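Local coordinates for protein peptidoglycan glycosyltransferase (PDB 4OVD) that belongs to the penicillin-binding protein family, joining a dimerisation domain to a penicillin-binding domain, at residues E346-S351 with T469-E474; Y483-A488 with I517-E522. One frame throughout, in Å; residues are numbered along the deposited sequence.

Contact 1 of 2, residues E346-S351 with T469-E474; sequences EMLRRS and TTVVKE
The guanidinium of R349 does its work at its edges: NH1 reaches across to the backbone oxygen of E474, while E346 lies along the NE/NH2 edge and R350 NH2 lies further out in the plane, beyond R349 NH2. The bond from R349 NH1 to E474 O is 3.0 Å long with 151° at the hydrogen. The acceptor sits near the guanidinium plane, and the donor is tilted from the carbonyl plane. The E474 carboxylate is not in contact with the guanidinium; the backbone oxygen makes the bond.

Within 346-351 a salt-bridge network holds the arginine. R349 NH2 takes the syn lone pair of E346 OE2 at 2.6 Å, and R350 NE meets OE2 on its anti side at 2.7 Å. R349 NE lies so close to E346 OE1 that the exact length is doubtful. OE2 thus accepts from both arginines, which fixes the rotation of the R349 group and probably stabilises the charged form of E346.

R349 leaves its helix with CG opposite the backbone N (chi1 -174°), then bends at chi3. This lays its aliphatic part by the other helix, with CG 3.9 Å from T470 CG2 and CD 4.0 Å from E474 CB. Deeper in, V471 CG2 presses on L348 O at 3.6 Å and more loosely on L348 CD2 at 4.2 Å. T470 OG1 is bonded to R345.

Helices 344-350 and 458-474 cross at -50°, their axes 8.4 Å apart. S351, the positive-phi residue of a Schellman motif, ends the first helix and opens the family's SxN motif; its OG is bonded to K298 of SxxK and K490 of KTG. L348 also leans on K490, so the crossing abuts strand 487-495, and M347 packs against helix 353-364.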
ATOM      1  N   GLU A 346      -8.563 -14.586 -18.462  1.00 32.39           N
ATOM      2  CA  GLU A 346      -9.997 -14.456 -18.121  1.00 30.84           C
ATOM      3  C   GLU A 346     -10.278 -14.614 -16.625  1.00 30.85           C
ATOM      4  O   GLU A 346     -11.139 -13.954 -16.104  1.00 30.48           O
ATOM      5  CB  GLU A 346     -10.760 -15.499 -18.914  1.00 35.02           C
ATOM      6  CG  GLU A 346     -12.250 -15.556 -18.632  1.00 39.49           C
ATOM      7  CD  GLU A 346     -12.977 -14.278 -18.922  1.00 42.87           C
ATOM      8  OE1 GLU A 346     -12.387 -13.377 -19.623  1.00 39.42           O
ATOM      9  OE2 GLU A 346     -14.125 -14.188 -18.410  1.00 35.89           O
HETATM   10  N   MSE A 347      -9.565 -15.492 -15.915  1.00 29.17           N
HETATM   11  CA  MSE A 347      -9.842 -15.677 -14.474  1.00 31.30           C
HETATM   12  C   MSE A 347      -9.542 -14.396 -13.768  1.00 31.41           C
HETATM   13  O   MSE A 347     -10.272 -14.000 -12.816  1.00 29.09           O
HETATM   14  CB  MSE A 347      -8.952 -16.771 -13.900  1.00 33.88           C
HETATM   15  CG  MSE A 347      -9.237 -18.083 -14.541  1.00 32.02           C
HETATM   16 SE   MSE A 347      -7.930 -19.425 -13.868  0.92 35.33          SE
HETATM   17  CE  MSE A 347      -8.041 -20.755 -15.274  1.00 33.41           C
ATOM     18  N   LEU A 348      -8.535 -13.692 -14.229  1.00 26.43           N
ATOM     19  CA  LEU A 348      -8.213 -12.414 -13.683  1.00 30.28           C
ATOM     20  C   LEU A 348      -9.191 -11.297 -14.092  1.00 31.95           C
ATOM     21  O   LEU A 348      -9.546 -10.488 -13.300  1.00 31.50           O
ATOM     22  CB  LEU A 348      -6.792 -12.059 -14.037  1.00 34.05           C
ATOM     23  CG  LEU A 348      -6.050 -11.275 -12.985  1.00 42.87           C
ATOM     24  CD1 LEU A 348      -5.760 -12.107 -11.779  1.00 42.24           C
ATOM     25  CD2 LEU A 348      -4.803 -10.603 -13.498  1.00 44.91           C
ATOM     26  N   ARG A 349      -9.600 -11.285 -15.340  1.00 29.32           N
ATOM     27  CA  ARG A 349     -10.514 -10.298 -15.854  1.00 27.81           C
ATOM     28  C   ARG A 349     -11.796 -10.265 -15.026  1.00 29.12           C
ATOM     29  O   ARG A 349     -12.173  -9.261 -14.519  1.00 36.12           O
ATOM     30  CB  ARG A 349     -10.829 -10.604 -17.285  1.00 25.14           C
ATOM     31  CG  ARG A 349     -11.672  -9.568 -17.971  1.00 31.17           C
ATOM     32  CD  ARG A 349     -12.209 -10.062 -19.289  1.00 35.98           C
ATOM     33  NE  ARG A 349     -13.215 -11.074 -19.133  1.00 34.61           N
ATOM     34  CZ  ARG A 349     -14.472 -10.831 -18.818  1.00 39.76           C
ATOM     35  NH1 ARG A 349     -14.908  -9.598 -18.639  1.00 34.68           N
ATOM     36  NH2 ARG A 349     -15.289 -11.828 -18.682  1.00 34.05           N
ATOM     37  N   ARG A 350     -12.414 -11.413 -14.874  1.00 31.34           N
ATOM     38  CA  ARG A 350     -13.599 -11.569 -14.062  1.00 34.77           C
ATOM     39  C   ARG A 350     -13.393 -11.854 -12.563  1.00 35.01           C
ATOM     40  O   ARG A 350     -14.325 -11.931 -11.817  1.00 41.67           O
ATOM     41  CB  ARG A 350     -14.459 -12.639 -14.682  1.00 37.21           C
ATOM     42  CG  ARG A 350     -14.007 -14.030 -14.437  1.00 48.68           C
ATOM     43  CD  ARG A 350     -15.070 -15.033 -14.828  1.00 46.71           C
ATOM     44  NE  ARG A 350     -15.534 -14.865 -16.190  1.00 55.91           N
ATOM     45  CZ  ARG A 350     -16.793 -14.939 -16.565  1.00 57.01           C
ATOM     46  NH1 ARG A 350     -17.730 -15.184 -15.678  1.00 58.66           N
ATOM     47  NH2 ARG A 350     -17.114 -14.774 -17.821  1.00 57.13           N
ATOM     48  N   SER A 351     -12.163 -11.999 -12.145  1.00 31.94           N
ATOM     49  CA  SER A 351     -11.843 -12.296 -10.782  1.00 34.38           C
ATOM     50  C   SER A 351     -12.496 -13.560 -10.302  1.00 37.62           C
ATOM     51  O   SER A 351     -13.271 -13.556  -9.392  1.00 36.56           O
ATOM     52  CB  SER A 351     -12.164 -11.139  -9.876  1.00 33.58           C
ATOM     53  OG  SER A 351     -11.341 -11.206  -8.771  1.00 34.01           O
ATOM     54  N   THR A 469      -3.902  -5.145 -17.602  1.00 28.86           N
ATOM     55  CA  THR A 469      -4.456  -4.210 -18.550  1.00 31.64           C
ATOM     56  C   THR A 469      -5.849  -4.694 -19.028  1.00 34.62           C
ATOM     57  O   THR A 469      -6.748  -3.870 -19.196  1.00 35.43           O
ATOM     58  CB  THR A 469      -3.496  -4.020 -19.732  1.00 37.12           C
ATOM     59  OG1 THR A 469      -2.273  -3.541 -19.172  1.00 35.30           O
ATOM     60  CG2 THR A 469      -4.035  -3.009 -20.777  1.00 41.96           C
ATOM     61  N   THR A 470      -6.018  -6.006 -19.210  1.00 33.90           N
ATOM     62  CA  THR A 470      -7.294  -6.620 -19.614  1.00 31.97           C
ATOM     63  C   THR A 470      -8.309  -6.375 -18.539  1.00 30.36           C
ATOM     64  O   THR A 470      -9.459  -6.112 -18.846  1.00 31.68           O
ATOM     65  CB  THR A 470      -7.125  -8.137 -19.794  1.00 32.88           C
ATOM     66  OG1 THR A 470      -6.314  -8.360 -20.945  1.00 32.37           O
ATOM     67  CG2 THR A 470      -8.409  -8.839 -20.061  1.00 32.37           C
ATOM     68  N   VAL A 471      -7.883  -6.402 -17.293  1.00 27.88           N
ATOM     69  CA  VAL A 471      -8.793  -6.165 -16.162  1.00 29.49           C
ATOM     70  C   VAL A 471      -9.457  -4.797 -16.299  1.00 30.55           C
ATOM     71  O   VAL A 471     -10.626  -4.634 -16.014  1.00 30.49           O
ATOM     72  CB  VAL A 471      -8.094  -6.230 -14.774  1.00 33.54           C
ATOM     73  CG1 VAL A 471      -9.038  -5.761 -13.621  1.00 32.79           C
ATOM     74  CG2 VAL A 471      -7.654  -7.687 -14.495  1.00 33.30           C
ATOM     75  N   VAL A 472      -8.676  -3.817 -16.686  1.00 29.08           N
ATOM     76  CA  VAL A 472      -9.128  -2.466 -16.743  1.00 31.78           C
ATOM     77  C   VAL A 472      -9.810  -2.195 -18.063  1.00 37.43           C
ATOM     78  O   VAL A 472     -10.727  -1.416 -18.128  1.00 39.95           O
ATOM     79  CB  VAL A 472      -7.970  -1.487 -16.495  1.00 33.09           C
ATOM     80  CG1 VAL A 472      -8.401  -0.080 -16.728  1.00 39.22           C
ATOM     81  CG2 VAL A 472      -7.512  -1.572 -15.054  1.00 38.99           C
ATOM     82  N   LYS A 473      -9.318  -2.780 -19.132  1.00 31.73           N
ATOM     83  CA  LYS A 473      -9.966  -2.531 -20.399  1.00 35.79           C
ATOM     84  C   LYS A 473     -11.231  -3.310 -20.612  1.00 36.92           C
ATOM     85  O   LYS A 473     -12.209  -2.806 -21.247  1.00 37.04           O
ATOM     86  CB  LYS A 473      -8.996  -2.833 -21.556  1.00 39.12           C
ATOM     87  CG  LYS A 473      -7.996  -1.698 -21.817  1.00 49.75           C
ATOM     88  CD  LYS A 473      -7.252  -1.937 -23.131  1.00 66.10           C
ATOM     89  CE  LYS A 473      -6.448  -0.712 -23.587  1.00 80.10           C
ATOM     90  NZ  LYS A 473      -5.434  -0.225 -22.598  1.00 76.23           N
ATOM     91  N   GLU A 474     -11.212  -4.563 -20.162  1.00 30.63           N
ATOM     92  CA  GLU A 474     -12.288  -5.468 -20.435  1.00 31.14           C
ATOM     93  C   GLU A 474     -12.938  -6.090 -19.275  1.00 35.29           C
ATOM     94  O   GLU A 474     -13.833  -6.882 -19.485  1.00 36.12           O
ATOM     95  CB  GLU A 474     -11.713  -6.619 -21.324  1.00 36.94           C
ATOM     96  CG  GLU A 474     -11.153  -6.032 -22.616  1.00 44.03           C
ATOM     97  CD  GLU A 474     -10.380  -6.956 -23.533  1.00 61.77           C
ATOM     98  OE1 GLU A 474      -9.990  -8.136 -23.206  1.00 56.79           O
ATOM     99  OE2 GLU A 474     -10.132  -6.404 -24.635  1.00 55.81           O
TER

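Contact 2 of 2, residues Y483-A488 with I517-E522; sequences YGYTVA and IVNPSE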
ATOM      1  N   TYR A 483      -8.862   8.411 -19.515  1.00 49.25           N
ATOM      2  CA  TYR A 483      -8.727   8.852 -20.894  1.00 53.09           C
ATOM      3  C   TYR A 483      -7.312   9.359 -21.183  1.00 50.90           C
ATOM      4  O   TYR A 483      -6.831  10.221 -20.465  1.00 47.31           O
ATOM      5  CB  TYR A 483      -9.736   9.964 -21.179  1.00 60.24           C
ATOM      6  CG  TYR A 483      -9.671  10.357 -22.634  1.00 67.96           C
ATOM      7  CD1 TYR A 483     -10.041   9.452 -23.637  1.00 71.80           C
ATOM      8  CD2 TYR A 483      -9.196  11.612 -23.011  1.00 77.80           C
ATOM      9  CE1 TYR A 483      -9.955   9.809 -24.984  1.00 85.39           C
ATOM     10  CE2 TYR A 483      -9.117  11.978 -24.342  1.00 83.07           C
ATOM     11  CZ  TYR A 483      -9.494  11.076 -25.320  1.00 85.52           C
ATOM     12  OH  TYR A 483      -9.401  11.479 -26.623  1.00101.56           O
ATOM     13  N   GLY A 484      -6.662   8.809 -22.215  1.00 53.37           N
ATOM     14  CA  GLY A 484      -5.288   9.184 -22.621  1.00 54.44           C
ATOM     15  C   GLY A 484      -4.133   8.407 -21.962  1.00 59.52           C
ATOM     16  O   GLY A 484      -2.966   8.595 -22.314  1.00 58.09           O
ATOM     17  N   TYR A 485      -4.431   7.501 -21.020  1.00 55.03           N
ATOM     18  CA  TYR A 485      -3.369   6.763 -20.349  1.00 50.02           C
ATOM     19  C   TYR A 485      -3.594   5.283 -20.392  1.00 44.58           C
ATOM     20  O   TYR A 485      -4.666   4.828 -20.661  1.00 47.83           O
ATOM     21  CB  TYR A 485      -3.325   7.186 -18.880  1.00 50.93           C
ATOM     22  CG  TYR A 485      -2.963   8.642 -18.644  1.00 56.33           C
ATOM     23  CD1 TYR A 485      -3.923   9.646 -18.651  1.00 57.84           C
ATOM     24  CD2 TYR A 485      -1.653   8.996 -18.370  1.00 55.04           C
ATOM     25  CE1 TYR A 485      -3.562  10.967 -18.424  1.00 60.35           C
ATOM     26  CE2 TYR A 485      -1.294  10.281 -18.138  1.00 56.53           C
ATOM     27  CZ  TYR A 485      -2.244  11.262 -18.176  1.00 60.54           C
ATOM     28  OH  TYR A 485      -1.818  12.518 -17.932  1.00 64.86           O
ATOM     29  N   THR A 486      -2.573   4.507 -20.112  1.00 47.84           N
ATOM     30  CA  THR A 486      -2.730   3.050 -20.023  1.00 46.25           C
ATOM     31  C   THR A 486      -2.772   2.760 -18.554  1.00 38.69           C
ATOM     32  O   THR A 486      -2.018   3.334 -17.842  1.00 41.43           O
ATOM     33  CB  THR A 486      -1.542   2.289 -20.623  1.00 51.71           C
ATOM     34  OG1 THR A 486      -1.500   2.511 -22.024  1.00 51.45           O
ATOM     35  CG2 THR A 486      -1.697   0.816 -20.373  1.00 55.13           C
ATOM     36  N   VAL A 487      -3.724   1.967 -18.101  1.00 40.64           N
ATOM     37  CA  VAL A 487      -3.861   1.598 -16.676  1.00 36.94           C
ATOM     38  C   VAL A 487      -3.936   0.090 -16.596  1.00 37.07           C
ATOM     39  O   VAL A 487      -4.748  -0.531 -17.266  1.00 37.64           O
ATOM     40  CB  VAL A 487      -5.116   2.222 -16.055  1.00 35.47           C
ATOM     41  CG1 VAL A 487      -5.373   1.762 -14.609  1.00 36.77           C
ATOM     42  CG2 VAL A 487      -5.008   3.712 -16.140  1.00 39.44           C
ATOM     43  N   ALA A 488      -3.002  -0.498 -15.857  1.00 31.84           N
ATOM     44  CA  ALA A 488      -3.009  -1.920 -15.611  1.00 32.33           C
ATOM     45  C   ALA A 488      -3.390  -2.009 -14.114  1.00 32.11           C
ATOM     46  O   ALA A 488      -2.790  -1.342 -13.291  1.00 34.22           O
ATOM     47  CB  ALA A 488      -1.632  -2.471 -15.818  1.00 34.09           C
ATOM     48  N   ILE A 517      -1.512   0.818 -11.996  1.00 35.68           N
ATOM     49  CA  ILE A 517      -0.242   1.324 -12.439  1.00 37.35           C
ATOM     50  C   ILE A 517      -0.580   2.147 -13.666  1.00 38.67           C
ATOM     51  O   ILE A 517      -1.253   1.659 -14.572  1.00 35.95           O
ATOM     52  CB  ILE A 517       0.656   0.129 -12.837  1.00 39.23           C
ATOM     53  CG1 ILE A 517       0.842  -0.816 -11.649  1.00 41.40           C
ATOM     54  CG2 ILE A 517       2.004   0.616 -13.332  1.00 40.06           C
ATOM     55  CD1 ILE A 517       1.267  -2.257 -11.949  1.00 42.30           C
ATOM     56  N   VAL A 518      -0.152   3.399 -13.686  1.00 38.76           N
ATOM     57  CA  VAL A 518      -0.439   4.291 -14.801  1.00 42.35           C
ATOM     58  C   VAL A 518       0.794   4.283 -15.732  1.00 45.22           C
ATOM     59  O   VAL A 518       1.907   4.352 -15.239  1.00 43.60           O
ATOM     60  CB  VAL A 518      -0.730   5.726 -14.302  1.00 45.36           C
ATOM     61  CG1 VAL A 518      -1.188   6.602 -15.444  1.00 49.93           C
ATOM     62  CG2 VAL A 518      -1.798   5.729 -13.225  1.00 48.98           C
ATOM     63  N   ASN A 519       0.575   4.159 -17.054  1.00 47.18           N
ATOM     64  CA  ASN A 519       1.620   4.119 -18.072  1.00 40.15           C
ATOM     65  C   ASN A 519       2.761   3.328 -17.540  1.00 44.43           C
ATOM     66  O   ASN A 519       3.843   3.879 -17.209  1.00 45.11           O
ATOM     67  CB  ASN A 519       2.046   5.521 -18.460  1.00 44.71           C
ATOM     68  CG  ASN A 519       0.936   6.272 -19.170  1.00 52.27           C
ATOM     69  OD1 ASN A 519      -0.109   5.710 -19.462  1.00 47.01           O
ATOM     70  ND2 ASN A 519       1.164   7.552 -19.470  1.00 56.20           N
ATOM     71  N   PRO A 520       2.514   2.021 -17.392  1.00 42.65           N
ATOM     72  CA  PRO A 520       3.451   1.072 -16.835  1.00 45.46           C
ATOM     73  C   PRO A 520       4.828   1.076 -17.513  1.00 55.57           C
ATOM     74  O   PRO A 520       5.818   0.807 -16.840  1.00 51.47           O
ATOM     75  CB  PRO A 520       2.741  -0.253 -17.037  1.00 41.98           C
ATOM     76  CG  PRO A 520       1.294   0.122 -17.119  1.00 41.01           C
ATOM     77  CD  PRO A 520       1.328   1.332 -17.939  1.00 40.80           C
ATOM     78  N   SER A 521       4.879   1.416 -18.808  1.00 56.75           N
ATOM     79  CA  SER A 521       6.133   1.510 -19.526  1.00 57.21           C
ATOM     80  C   SER A 521       6.947   2.739 -19.088  1.00 57.93           C
ATOM     81  O   SER A 521       8.099   2.831 -19.424  1.00 57.86           O
ATOM     82  CB  SER A 521       5.875   1.533 -21.050  1.00 69.01           C
ATOM     83  OG  SER A 521       5.039   2.635 -21.463  1.00 68.52           O
ATOM     84  N   GLU A 522       6.357   3.695 -18.368  1.00 60.92           N
ATOM     85  CA  GLU A 522       7.092   4.893 -17.878  1.00 56.41           C
ATOM     86  C   GLU A 522       7.645   4.744 -16.457  1.00 61.17           C
ATOM     87  O   GLU A 522       8.463   5.550 -16.054  1.00 56.53           O
ATOM     88  CB  GLU A 522       6.238   6.171 -17.985  1.00 66.33           C
ATOM     89  CG  GLU A 522       5.851   6.508 -19.433  1.00 79.32           C
ATOM     90  CD  GLU A 522       5.159   7.870 -19.613  1.00 93.60           C
ATOM     91  OE1 GLU A 522       5.127   8.686 -18.655  1.00100.97           O
ATOM     92  OE2 GLU A 522       4.669   8.141 -20.745  1.00 99.92           O
TER
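Antiparallel strand pairing joins V487 and A488 to V518 and I517 where outermost strand 487-495 begins and its neighbour 510-518 ends, and N519 extends the ladder with its side chain. A488 and I517 form a hydrogen-bonded pair: I517 N gives to A488 O at 2.8 Å and A488 N to I517 O at 3.1 Å. V487 and V518 are the neighbouring non-hydrogen-bonded pair, where V487 CA comes 3.4 Å from I517 O in a CA-H...O contact.

Beyond them N519 N donates to T486 O at 2.8 Å, and in return N519 OD1 receives T486 N at 2.8 Å, nearly straight at 173°. A chi1 of -67° sets N519 CG beside its own backbone N, bringing OD1 round to T486 N, where a side-chain oxygen does what a strand carbonyl would do. This sheet is the antiparallel core of the penicillin-binding domain; at N519 the chain turns toward strand 525-532, E522 N bonding back to N519 O.

The N519 amide also lies beside the Y485 ring, its ND2 at the ring edge, 3.4 Å from CD2, with the two planes 27° apart. V518 CG1 approaches the same ring carbon obliquely at 3.8 Å. Y485 OH is bonded to I559 O. P520 sets its CG 4.1 Å from A488 CB, on the side where A488 and I517 meet M468 of helix 458-474; V487 and V518 point to the other side, against F546 of helix 542-556.

Following the chain from the N terminus, helix 344-350 supplies the first side of contact 1; 117 residues, many of them helical, then pass between the two segments before the end of helix 458-474 closes it. Only after that does 483-488 open contact 2, which closes much sooner at 517-522, spanning the two long strands 487-495 and 510-518 of one hairpin. The two loops lie in series, neither nested nor crossed. Their centres are 15 Å apart, yet they touch directly: V472 CB packs 3.4 Å from V487 O, and T469 also meets A488. Helix 458-474 therefore pairs with another helix in contact 1 while lying against the antiparallel sheet whose outermost strand takes part in contact 2.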